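Local coordinates for glucan-binding protein C, GbpC (Streptococcus mutans UA159, PDB 5UQZ) that binds calcium and probably glucan at the streptococcal cell wall, and mediates both sucrose-dependent and sucrose-independent adherence, at residues 185-191 / 319-325; 311-315 / 327-331; 130-136 / 151-157; 99-105 / 163-169. All blocks are in the same frame, centred on the assembly; numbering follows the deposited sequence. Where two conformers were deposited one is given.

Interaction 1: 185-191 / 319-325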
# COMPACT_ATOMS: atom_id res chain seq x y z
N GLN A 185 -13.83 10.61 8.65
CA GLN A 185 -13.35 11.49 9.71
C GLN A 185 -12.94 10.65 10.92
O GLN A 185 -13.49 9.56 11.16
CB GLN A 185 -14.46 12.48 10.11
CG GLN A 185 -14.11 13.44 11.26
CD GLN A 185 -12.87 14.32 10.95
OE1 GLN A 185 -11.72 13.86 10.96
NE2 GLN A 185 -13.11 15.63 10.77
N THR A 186 -11.96 11.17 11.70
CA THR A 186 -11.65 10.60 13.01
C THR A 186 -12.38 11.48 14.02
O THR A 186 -11.92 12.57 14.37
CB THR A 186 -10.15 10.61 13.26
OG1 THR A 186 -9.49 9.95 12.16
CG2 THR A 186 -9.80 9.86 14.55
N SER A 187 -13.56 11.02 14.43
CA SER A 187 -14.45 11.89 15.18
C SER A 187 -14.07 12.03 16.65
O SER A 187 -14.45 13.03 17.27
CB SER A 187 -15.88 11.34 15.11
OG SER A 187 -16.33 11.33 13.77
N ASN A 188 -13.38 11.05 17.22
CA ASN A 188 -13.11 11.03 18.65
C ASN A 188 -11.63 11.12 18.95
O ASN A 188 -10.81 10.69 18.14
CB ASN A 188 -13.66 9.75 19.23
CG ASN A 188 -15.13 9.58 18.90
OD1 ASN A 188 -15.93 10.48 19.15
ND2 ASN A 188 -15.49 8.43 18.35
N ALA A 189 -11.31 11.69 20.12
CA ALA A 189 -9.96 11.64 20.66
C ALA A 189 -9.67 10.25 21.25
O ALA A 189 -10.58 9.46 21.49
CB ALA A 189 -9.84 12.69 21.78
N GLY A 190 -8.40 9.97 21.47
CA GLY A 190 -8.00 8.77 22.19
C GLY A 190 -7.40 7.67 21.33
O GLY A 190 -6.99 6.65 21.89
N ARG A 191 -7.35 7.84 20.01
CA ARG A 191 -6.54 6.97 19.14
C ARG A 191 -7.02 5.52 19.10
O ARG A 191 -6.27 4.65 18.64
CB ARG A 191 -5.04 7.05 19.47
CG ARG A 191 -4.48 8.44 19.31
CD ARG A 191 -3.02 8.47 19.60
NE ARG A 191 -2.45 9.79 19.30
CZ ARG A 191 -1.17 10.13 19.40
NH1 ARG A 191 -0.29 9.22 19.81
NH2 ARG A 191 -0.80 11.36 19.01
N ASN A 319 -5.17 7.69 14.41
CA ASN A 319 -5.07 9.13 14.19
C ASN A 319 -5.69 9.89 15.35
O ASN A 319 -6.64 9.41 15.99
CB ASN A 319 -5.88 9.54 12.96
CG ASN A 319 -5.19 9.18 11.67
OD1 ASN A 319 -4.32 8.28 11.64
ND2 ASN A 319 -5.61 9.76 10.57
N ASP A 320 -5.21 11.11 15.57
CA ASP A 320 -5.88 12.00 16.49
C ASP A 320 -7.22 12.48 15.91
O ASP A 320 -7.48 12.47 14.69
CB ASP A 320 -4.99 13.20 16.83
CG ASP A 320 -3.88 12.81 17.82
OD1 ASP A 320 -4.14 11.93 18.67
OD2 ASP A 320 -2.82 13.40 17.78
N GLN A 321 -8.05 12.95 16.83
CA GLN A 321 -9.32 13.56 16.47
C GLN A 321 -9.13 14.64 15.41
O GLN A 321 -8.17 15.43 15.45
CB GLN A 321 -9.93 14.18 17.73
CG GLN A 321 -11.33 14.68 17.54
CD GLN A 321 -11.90 15.20 18.82
OE1 GLN A 321 -11.19 15.81 19.64
NE2 GLN A 321 -13.15 14.95 19.03
N ASN A 322 -10.03 14.66 14.42
CA ASN A 322 -10.06 15.67 13.37
C ASN A 322 -9.03 15.46 12.27
O ASN A 322 -8.98 16.30 11.34
CB ASN A 322 -10.02 17.12 13.89
CG ASN A 322 -11.23 17.44 14.71
OD1 ASN A 322 -12.32 16.95 14.40
ND2 ASN A 322 -11.06 18.20 15.77
N LEU A 323 -8.23 14.40 12.30
CA LEU A 323 -7.38 14.07 11.16
C LEU A 323 -7.98 12.84 10.51
O LEU A 323 -7.82 11.73 11.04
CB LEU A 323 -5.97 13.78 11.65
CG LEU A 323 -5.01 13.66 10.50
CD1 LEU A 323 -4.71 15.02 9.85
CD2 LEU A 323 -3.71 12.95 10.91
N PRO A 324 -8.64 12.97 9.36
CA PRO A 324 -9.36 11.82 8.77
C PRO A 324 -8.45 10.63 8.56
O PRO A 324 -7.26 10.78 8.23
CB PRO A 324 -9.89 12.39 7.45
CG PRO A 324 -10.14 13.84 7.77
CD PRO A 324 -8.97 14.24 8.67
N THR A 325 -9.01 9.44 8.80
CA THR A 325 -8.29 8.18 8.67
C THR A 325 -8.54 7.62 7.28
O THR A 325 -9.69 7.51 6.86
CB THR A 325 -8.84 7.18 9.69
OG1 THR A 325 -8.58 7.69 11.01
CG2 THR A 325 -8.16 5.82 9.59
O HOH W 1 -11.09 17.70 10.33
O HOH W 2 -8.31 9.77 18.15
O HOH W 3 -6.11 11.67 21.14
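Thr186 and the turn 320-323 grip each other at the centre of this contact between two irregular loops. The hydroxyl OG1 of Thr186 donates to Leu323 O at 2.7 Å, arriving above the carbonyl plane, while Asn319 ND2 reaches the same oxygen from the opposite face. Thr325 OG1 also lies 2.7 Å from Thr186 OG1, so a buried threonine hydroxyl sits among polar partners. The methyl CG2 of Thr186 points another way, because OG1 lies beside the backbone N (chi1 -54°), and rests on the carbonyl oxygens of Asn319 and Asp320. The backbone joins in: Asn322 N donates to Thr186 O at 2.8 Å, almost straight (176°). One residue earlier in the turn, Gln321 runs extended past Asn188, and its NE2 donates to Ser187 O at 2.9 Å.

At the far end Arg191 grips Asp320 side-on. NE donates to OD1 at 2.8 Å and NH2 to OD2 at 3.1 Å, both within the guanidinium plane, though the carboxylate is turned 30° from it.

Asp320 to Leu323 form a type II turn, whose third position needs the positive phi that Asn322, like asparagines generally, tolerates well. Behind it, Asn319 OD1 is hydrogen-bonded to His235, which helps set the amide that reaches Leu323 O. A water bridges Gln185 NE2 and Asn322 O. A buried hydroxyl centre with an ion pair at a more exposed end implies that directional polar bonds, rather than an apolar core, define how these loops fit.

Interaction 2: 311-315 / 327-331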
# COMPACT_ATOMS: atom_id res chain seq x y z
N PRO A 311 -11.93 -15.54 4.45
CA PRO A 311 -11.95 -14.07 4.72
C PRO A 311 -10.73 -13.61 5.53
O PRO A 311 -10.12 -14.36 6.32
CB PRO A 311 -13.24 -13.88 5.53
CG PRO A 311 -14.11 -15.05 5.09
CD PRO A 311 -13.16 -16.23 4.91
N PHE A 312 -10.40 -12.34 5.31
CA PHE A 312 -9.37 -11.67 6.07
C PHE A 312 -9.83 -10.24 6.31
O PHE A 312 -10.74 -9.76 5.66
CB PHE A 312 -8.01 -11.74 5.33
CG PHE A 312 -8.02 -11.16 3.97
CD1 PHE A 312 -8.44 -11.96 2.88
CD2 PHE A 312 -7.64 -9.84 3.74
CE1 PHE A 312 -8.49 -11.44 1.58
CE2 PHE A 312 -7.67 -9.34 2.43
CZ PHE A 312 -8.11 -10.14 1.37
N THR A 313 -9.19 -9.56 7.26
CA THR A 313 -9.67 -8.24 7.67
C THR A 313 -8.52 -7.26 7.75
O THR A 313 -7.51 -7.53 8.42
CB THR A 313 -10.34 -8.34 9.04
OG1 THR A 313 -11.42 -9.28 8.96
CG2 THR A 313 -10.87 -6.99 9.52
N PHE A 314 -8.64 -6.09 7.13
CA PHE A 314 -7.65 -5.05 7.31
C PHE A 314 -8.21 -3.96 8.20
O PHE A 314 -9.44 -3.73 8.23
CB PHE A 314 -7.14 -4.49 5.98
CG PHE A 314 -8.14 -3.68 5.16
CD1 PHE A 314 -8.33 -2.32 5.44
CD2 PHE A 314 -8.80 -4.26 4.09
CE1 PHE A 314 -9.20 -1.56 4.67
CE2 PHE A 314 -9.68 -3.48 3.31
CZ PHE A 314 -9.87 -2.13 3.59
N THR A 315 -7.32 -3.32 8.95
CA THR A 315 -7.73 -2.22 9.80
C THR A 315 -6.74 -1.07 9.73
O THR A 315 -5.55 -1.26 9.45
CB THR A 315 -7.94 -2.61 11.30
OG1 THR A 315 -6.68 -2.87 11.91
CG2 THR A 315 -8.80 -3.86 11.45
N ILE A 327 -6.95 4.66 4.11
CA ILE A 327 -6.04 3.62 3.66
C ILE A 327 -6.40 3.26 2.23
O ILE A 327 -7.60 3.09 1.90
CB ILE A 327 -6.07 2.38 4.58
CG1 ILE A 327 -4.96 1.38 4.17
CG2 ILE A 327 -7.42 1.72 4.64
CD1 ILE A 327 -4.86 0.14 5.15
N TRP A 328 -5.38 3.08 1.39
CA TRP A 328 -5.56 2.46 0.08
C TRP A 328 -5.10 1.03 0.28
O TRP A 328 -3.90 0.76 0.36
CB TRP A 328 -4.73 3.14 -0.99
CG TRP A 328 -4.93 2.56 -2.36
CD1 TRP A 328 -5.67 1.42 -2.72
CD2 TRP A 328 -4.46 3.11 -3.57
NE1 TRP A 328 -5.59 1.22 -4.06
CE2 TRP A 328 -4.87 2.24 -4.61
CE3 TRP A 328 -3.68 4.23 -3.87
CZ2 TRP A 328 -4.55 2.49 -5.95
CZ3 TRP A 328 -3.37 4.47 -5.18
CH2 TRP A 328 -3.81 3.60 -6.21
N PHE A 329 -6.06 0.11 0.46
CA PHE A 329 -5.70 -1.29 0.67
C PHE A 329 -5.86 -2.00 -0.64
O PHE A 329 -6.97 -2.07 -1.18
CB PHE A 329 -6.62 -1.94 1.72
CG PHE A 329 -6.24 -3.35 1.97
CD1 PHE A 329 -5.21 -3.66 2.84
CD2 PHE A 329 -6.86 -4.38 1.27
CE1 PHE A 329 -4.81 -4.99 3.00
CE2 PHE A 329 -6.46 -5.69 1.46
CZ PHE A 329 -5.44 -6.00 2.32
N ALA A 330 -4.78 -2.59 -1.12
CA ALA A 330 -4.81 -3.39 -2.32
C ALA A 330 -4.20 -4.74 -2.02
O ALA A 330 -3.29 -4.85 -1.18
CB ALA A 330 -4.10 -2.73 -3.51
N THR A 331 -4.72 -5.77 -2.66
CA THR A 331 -4.02 -7.06 -2.61
C THR A 331 -4.10 -7.69 -3.98
O THR A 331 -5.11 -7.60 -4.67
CB THR A 331 -4.60 -7.99 -1.48
OG1 THR A 331 -3.85 -9.22 -1.47
CG2 THR A 331 -6.05 -8.32 -1.75
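Ile327 opens the contact with its branch methyl CG2, which lies 3.7 Å from Phe314 CE1, the two side chains sliding past each other in opposite directions. A beta-branched aliphatic residue suits this strand position, since it fills the space beside a large ring; its other neighbours include Ile182 and Glu237, a calcium ligand.

Phe329 follows on the same side of its strand and carries most of this strand's share. With CG anti to the backbone N (chi1 -179°), its ring reaches across to Phe314 and forms an offset stack: centroids 4.3 Å apart, planes at 13°. Phe314 CD2 stands 3.4 Å from Phe329 CD2, and the CB of Phe329 sits over the Phe314 face, 3.7 Å from the centroid, as a CH-pi contact. The two strands run nearly antiparallel (155°) but 9.4 Å apart, because they belong to different sheets packed face to face, as expected of the beta-supersandwich. Flat phenyl rings suit that interior, filling the gap between layers with broad apolar faces.

Farther out, Phe329 CE2 meets the edge of the Phe312 ring, 4.0 Å from Phe312 CE2. Thr331 ends the segment: its methyl CG2 approaches Phe312 CZ at 4.2 Å, while its hydroxyl is hydrogen-bonded to Ser221 O.

Interaction 3: 130-136 / 151-157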
# COMPACT_ATOMS: atom_id res chain seq x y z
N ASP A 130 -23.05 -4.17 6.92
CA ASP A 130 -23.77 -4.50 5.69
C ASP A 130 -22.82 -4.98 4.61
O ASP A 130 -22.12 -4.18 3.96
CB ASP A 130 -24.52 -3.28 5.22
CG ASP A 130 -25.73 -2.99 6.11
OD1 ASP A 130 -26.11 -3.85 6.96
OD2 ASP A 130 -26.33 -1.95 5.97
N GLN A 131 -22.82 -6.29 4.38
CA GLN A 131 -21.89 -6.87 3.42
C GLN A 131 -22.29 -6.44 2.02
O GLN A 131 -23.48 -6.41 1.67
CB GLN A 131 -21.92 -8.40 3.54
CG GLN A 131 -20.97 -9.13 2.57
CD GLN A 131 -21.08 -10.64 2.76
OE1 GLN A 131 -20.65 -11.17 3.80
NE2 GLN A 131 -21.66 -11.31 1.81
N ILE A 132 -21.29 -6.10 1.21
CA ILE A 132 -21.50 -5.84 -0.19
C ILE A 132 -20.74 -6.88 -1.00
O ILE A 132 -19.79 -7.50 -0.52
CB ILE A 132 -21.09 -4.42 -0.57
CG1 ILE A 132 -19.60 -4.24 -0.62
CG2 ILE A 132 -21.77 -3.42 0.37
CD1 ILE A 132 -19.09 -2.91 -1.15
N SER A 133 -21.20 -7.10 -2.23
CA SER A 133 -20.58 -8.07 -3.10
C SER A 133 -20.29 -7.43 -4.45
O SER A 133 -21.21 -6.93 -5.10
CB SER A 133 -21.53 -9.27 -3.20
OG SER A 133 -20.97 -10.32 -3.91
N VAL A 134 -19.04 -7.49 -4.86
CA VAL A 134 -18.64 -6.85 -6.11
C VAL A 134 -18.14 -7.92 -7.06
O VAL A 134 -17.22 -8.69 -6.72
CB VAL A 134 -17.53 -5.81 -5.87
CG1 VAL A 134 -17.16 -5.11 -7.17
CG2 VAL A 134 -17.95 -4.81 -4.79
N THR A 135 -18.74 -8.00 -8.24
CA THR A 135 -18.31 -8.95 -9.27
C THR A 135 -17.61 -8.19 -10.36
O THR A 135 -18.16 -7.23 -10.91
CB THR A 135 -19.52 -9.70 -9.83
OG1 THR A 135 -20.16 -10.43 -8.73
CG2 THR A 135 -19.12 -10.70 -10.87
N TYR A 136 -16.39 -8.64 -10.68
CA TYR A 136 -15.56 -7.99 -11.68
C TYR A 136 -15.42 -8.94 -12.86
O TYR A 136 -15.05 -10.13 -12.69
CB TYR A 136 -14.15 -7.74 -11.13
CG TYR A 136 -14.06 -6.93 -9.84
CD1 TYR A 136 -14.26 -7.52 -8.60
CD2 TYR A 136 -13.75 -5.54 -9.87
CE1 TYR A 136 -14.12 -6.82 -7.42
CE2 TYR A 136 -13.57 -4.85 -8.70
CZ TYR A 136 -13.74 -5.48 -7.47
OH TYR A 136 -13.53 -4.83 -6.29
N LYS A 151 -13.45 -14.06 -14.05
CA LYS A 151 -14.30 -13.23 -13.21
C LYS A 151 -13.72 -13.30 -11.82
O LYS A 151 -13.09 -14.32 -11.46
CB LYS A 151 -15.74 -13.83 -13.23
CG LYS A 151 -16.75 -13.17 -12.34
CD LYS A 151 -18.14 -13.70 -12.61
CE LYS A 151 -18.36 -15.13 -12.22
NZ LYS A 151 -19.82 -15.50 -12.43
N VAL A 152 -13.93 -12.25 -11.03
CA VAL A 152 -13.52 -12.21 -9.64
C VAL A 152 -14.72 -11.71 -8.86
O VAL A 152 -15.35 -10.74 -9.27
CB VAL A 152 -12.30 -11.27 -9.41
CG1 VAL A 152 -11.80 -11.37 -7.98
CG2 VAL A 152 -11.16 -11.59 -10.42
N LYS A 153 -14.99 -12.31 -7.70
CA LYS A 153 -15.96 -11.75 -6.77
C LYS A 153 -15.23 -11.35 -5.50
O LYS A 153 -14.45 -12.16 -4.96
CB LYS A 153 -17.10 -12.72 -6.46
CG LYS A 153 -18.15 -12.13 -5.52
CD LYS A 153 -19.45 -12.94 -5.51
CE LYS A 153 -19.34 -14.30 -4.92
NZ LYS A 153 -20.73 -14.82 -4.72
N ILE A 154 -15.47 -10.13 -5.03
CA ILE A 154 -14.92 -9.69 -3.75
C ILE A 154 -16.07 -9.21 -2.91
O ILE A 154 -16.81 -8.29 -3.31
CB ILE A 154 -13.82 -8.62 -3.91
CG1 ILE A 154 -12.76 -9.09 -4.90
CG2 ILE A 154 -13.22 -8.33 -2.51
CD1 ILE A 154 -11.59 -8.11 -5.08
N ASN A 155 -16.21 -9.79 -1.71
CA ASN A 155 -17.15 -9.30 -0.72
C ASN A 155 -16.40 -8.42 0.26
O ASN A 155 -15.27 -8.73 0.64
CB ASN A 155 -17.76 -10.50 0.03
CG ASN A 155 -18.65 -11.32 -0.85
OD1 ASN A 155 -19.11 -10.87 -1.90
ND2 ASN A 155 -18.84 -12.58 -0.49
N TYR A 156 -17.05 -7.32 0.66
CA TYR A 156 -16.47 -6.38 1.62
C TYR A 156 -17.52 -6.09 2.69
O TYR A 156 -18.69 -5.85 2.37
CB TYR A 156 -16.14 -5.02 0.95
CG TYR A 156 -15.24 -5.10 -0.25
CD1 TYR A 156 -15.74 -5.26 -1.54
CD2 TYR A 156 -13.89 -4.86 -0.10
CE1 TYR A 156 -14.91 -5.21 -2.67
CE2 TYR A 156 -13.03 -4.81 -1.23
CZ TYR A 156 -13.55 -4.96 -2.50
OH TYR A 156 -12.70 -4.93 -3.57
N THR A 157 -17.06 -6.03 3.94
CA THR A 157 -17.95 -5.66 5.06
C THR A 157 -17.19 -4.68 5.96
O THR A 157 -16.11 -5.00 6.47
CB THR A 157 -18.35 -6.87 5.91
OG1 THR A 157 -18.94 -7.84 5.05
CG2 THR A 157 -19.36 -6.47 6.98
O HOH W 4 -20.11 -9.97 6.26
O HOH W 5 -22.67 -12.82 -3.45
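Tyr136 and Tyr156 reach toward each other over the buried face of a pair of neighbouring antiparallel strands, and Tyr136 can be followed outward atom by atom. Its CB lies 3.7 Å from Val152 O. CG is anti to the carbonyl carbon (chi1 -56°), which swings the ring along the face toward Ile154: CD1 remains near Val152 O, at the ring edge, and CE1 packs against Ile154 CG1 at 3.7 Å. Val134 CG1 covers one face of the ring. At the tip, OH accepts a hydrogen bond from Tyr156 OH at 2.8 Å. Tyrosine suits both places, its ring joining the apolar layer while its buried hydroxyl finds a partner. Tyr156 in turn has Ile154 CG2 over one face and Val134 CG2 at its edge, 3.7 Å from CE1.

The backbones pair in antiparallel register, with Ile132, Val134 and Tyr136 hydrogen-bonded to Tyr156, Ile154 and Val152 in both directions; Tyr136 N to Val152 O is 2.7 Å. Side chains alternate as in a sheet of a beta sandwich, apolar and aromatic ones on the buried face, polar ones on the more exposed face. There, in one of two conformers of Ser133, OG donates to Asn155 OD1. The amides of Gln131 and Asn155 stack with planes 11° apart, and Thr135 CG2 lies 3.6 Å from Lys151 CD.

Strand 132-137 is flanked on its other edge by strand 73-77, and strand 151-160 by strand 194-204, while Leu172 of strand 167-172 and Met126 of strand 122-127 pack on the tyrosine-bearing face.

Interaction 4: 99-105 / 163-169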
# COMPACT_ATOMS: atom_id res chain seq x y z
N GLN A 99 -10.96 15.03 1.22
CA GLN A 99 -11.86 14.25 0.39
C GLN A 99 -12.50 13.12 1.17
O GLN A 99 -13.63 12.72 0.86
CB GLN A 99 -11.08 13.70 -0.79
CG GLN A 99 -11.90 13.12 -1.86
CD GLN A 99 -11.06 12.93 -3.11
OE1 GLN A 99 -10.18 13.76 -3.42
NE2 GLN A 99 -11.30 11.86 -3.81
N TYR A 100 -11.80 12.58 2.17
CA TYR A 100 -12.35 11.50 2.98
C TYR A 100 -12.85 12.01 4.32
O TYR A 100 -13.17 11.19 5.19
CB TYR A 100 -11.33 10.38 3.14
CG TYR A 100 -11.23 9.56 1.86
CD1 TYR A 100 -12.07 8.46 1.65
CD2 TYR A 100 -10.35 9.93 0.84
CE1 TYR A 100 -11.98 7.72 0.49
CE2 TYR A 100 -10.25 9.20 -0.32
CZ TYR A 100 -11.11 8.11 -0.52
OH TYR A 100 -11.01 7.36 -1.66
N ASN A 101 -12.99 13.31 4.49
CA ASN A 101 -13.58 13.85 5.71
C ASN A 101 -15.09 13.73 5.60
O ASN A 101 -15.74 14.55 4.96
CB ASN A 101 -13.14 15.29 5.92
CG ASN A 101 -13.69 15.85 7.20
OD1 ASN A 101 -14.54 15.22 7.86
ND2 ASN A 101 -13.21 17.02 7.61
N THR A 102 -15.66 12.67 6.19
CA THR A 102 -17.10 12.43 6.10
C THR A 102 -17.92 13.55 6.72
O THR A 102 -19.13 13.63 6.44
CB THR A 102 -17.44 11.05 6.67
OG1 THR A 102 -16.78 10.87 7.94
CG2 THR A 102 -16.97 9.94 5.74
N ASP A 103 -17.33 14.41 7.56
CA ASP A 103 -18.08 15.56 8.06
C ASP A 103 -18.47 16.52 6.93
O ASP A 103 -19.36 17.36 7.11
CB ASP A 103 -17.21 16.39 9.00
CG ASP A 103 -16.93 15.73 10.33
OD1 ASP A 103 -17.54 14.70 10.66
OD2 ASP A 103 -16.12 16.29 11.09
N ASN A 104 -17.76 16.46 5.80
CA ASN A 104 -17.94 17.43 4.72
C ASN A 104 -18.93 16.96 3.66
O ASN A 104 -19.04 17.57 2.59
CB ASN A 104 -16.59 17.69 4.04
CG ASN A 104 -15.64 18.48 4.91
OD1 ASN A 104 -16.06 19.15 5.84
ND2 ASN A 104 -14.36 18.43 4.58
N TYR A 105 -19.63 15.87 3.91
CA TYR A 105 -20.65 15.34 3.03
C TYR A 105 -21.96 15.30 3.81
O TYR A 105 -21.95 15.17 5.04
CB TYR A 105 -20.29 13.93 2.55
CG TYR A 105 -19.03 13.85 1.71
CD1 TYR A 105 -17.76 13.87 2.29
CD2 TYR A 105 -19.11 13.69 0.36
CE1 TYR A 105 -16.60 13.76 1.53
CE2 TYR A 105 -17.99 13.62 -0.43
CZ TYR A 105 -16.72 13.63 0.17
OH TYR A 105 -15.61 13.50 -0.64
N ASN A 163 -15.49 7.37 12.40
CA ASN A 163 -16.46 8.43 12.62
C ASN A 163 -17.56 7.94 13.57
O ASN A 163 -17.50 6.82 14.10
CB ASN A 163 -16.96 9.01 11.29
CG ASN A 163 -17.92 8.10 10.50
OD1 ASN A 163 -18.53 7.16 11.06
ND2 ASN A 163 -18.06 8.39 9.23
N ASN A 164 -18.53 8.81 13.85
CA ASN A 164 -19.62 8.48 14.76
C ASN A 164 -20.91 8.18 14.02
O ASN A 164 -22.00 8.28 14.59
CB ASN A 164 -19.80 9.56 15.83
CG ASN A 164 -18.69 9.50 16.87
OD1 ASN A 164 -18.25 8.42 17.22
ND2 ASN A 164 -18.30 10.65 17.41
N GLU A 165 -20.82 7.80 12.76
CA GLU A 165 -21.97 7.55 11.91
C GLU A 165 -22.00 6.12 11.38
O GLU A 165 -22.88 5.79 10.57
CB GLU A 165 -21.99 8.53 10.73
CG GLU A 165 -21.89 10.01 11.12
CD GLU A 165 -21.62 10.92 9.92
OE1 GLU A 165 -22.20 10.68 8.84
OE2 GLU A 165 -20.81 11.85 10.07
N GLY A 166 -21.07 5.26 11.80
CA GLY A 166 -21.06 3.88 11.31
C GLY A 166 -20.87 3.80 9.81
O GLY A 166 -21.49 2.95 9.16
N SER A 167 -20.03 4.68 9.25
CA SER A 167 -19.93 4.77 7.80
C SER A 167 -18.49 5.08 7.41
O SER A 167 -17.66 5.51 8.23
CB SER A 167 -20.83 5.90 7.28
OG SER A 167 -20.29 7.17 7.67
N ALA A 168 -18.19 4.83 6.14
CA ALA A 168 -16.91 5.25 5.60
C ALA A 168 -17.13 5.48 4.10
O ALA A 168 -17.98 4.84 3.48
CB ALA A 168 -15.84 4.17 5.82
N LEU A 169 -16.37 6.42 3.55
CA LEU A 169 -16.42 6.71 2.13
C LEU A 169 -15.43 5.81 1.39
O LEU A 169 -14.27 5.68 1.80
CB LEU A 169 -16.11 8.18 1.90
CG LEU A 169 -16.29 8.68 0.45
CD1 LEU A 169 -17.76 8.56 0.02
CD2 LEU A 169 -15.78 10.11 0.34
O HOH W 6 -18.17 12.15 9.80
O HOH W 7 -21.34 13.75 8.43
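The ring of Tyr100 turns its edge to Leu169: Leu169 O lies in the ring plane, 3.3 Å from Tyr100 CE1, while Phe181 stacks on the ring. Tyr105 has Asn101 O at its edge and stacks with His91; Leu169 CD2 approaches it obliquely, 3.6 Å from Tyr105 CZ. A leucine suits this place because its CD2 reaches Tyr105 while its CB lies beside Tyr100 CD1. With CG anti to the backbone N (chi1 -173°), it extends from the strand as far as the helix end, where CD2 lies 3.4 Å from Gln99 O. That same carbonyl accepts from Tyr105 OH at 2.6 Å, on a lone pair, which fixes the phenol beside the leucine.

The contact joins the end of helix 96-99 and the 3-10 turn 102-104 to the start of strand 167-172, an inner strand of the four-stranded sheet. Two Asx turns shape the polar half, Asn101 OD1 accepting from Asp103 N and Asn163 OD1 from Glu165 N.

Asparagine suits position 163 because its carbonyl closes the turn while ND2 donates to Thr102 OG1 at 3.1 Å, nearly straight (172°) and in the amide plane, and also to Ser167 OG. Thr102 OG1 accepts in addition from Gln185 N and donates to a water. In one of two conformers of Glu165, OE2 lies 4.4 Å from Asp103 OD1; that water, donating to both, probably eases their repulsion, and Asp103 OD2 has a second partner in Gln185 NE2.

Along the chain, interaction 3 is nested inside the loop closed by interaction 4, both come before interaction 1, and the segments of 1 and 2 alternate. Interactions 1 and 4, centres about 11 Å apart, touch through Gln185 with Thr102 and Asn188 with Asn164, forming one continuous patch of loops at an end of the four-stranded sheet. Strands 312-319 and 325-329 join the loop contact of interaction 1 to the buried interior of interaction 2, about 20 Å away between centres and close to the calcium ion. Interaction 3 lies about 13 Å from interaction 2 between centres, with strands 132-137, 151-160 and 312-319 in the larger sheet. All four lie in the glucan-binding protein C region, linking its two sheets and the loops at one end.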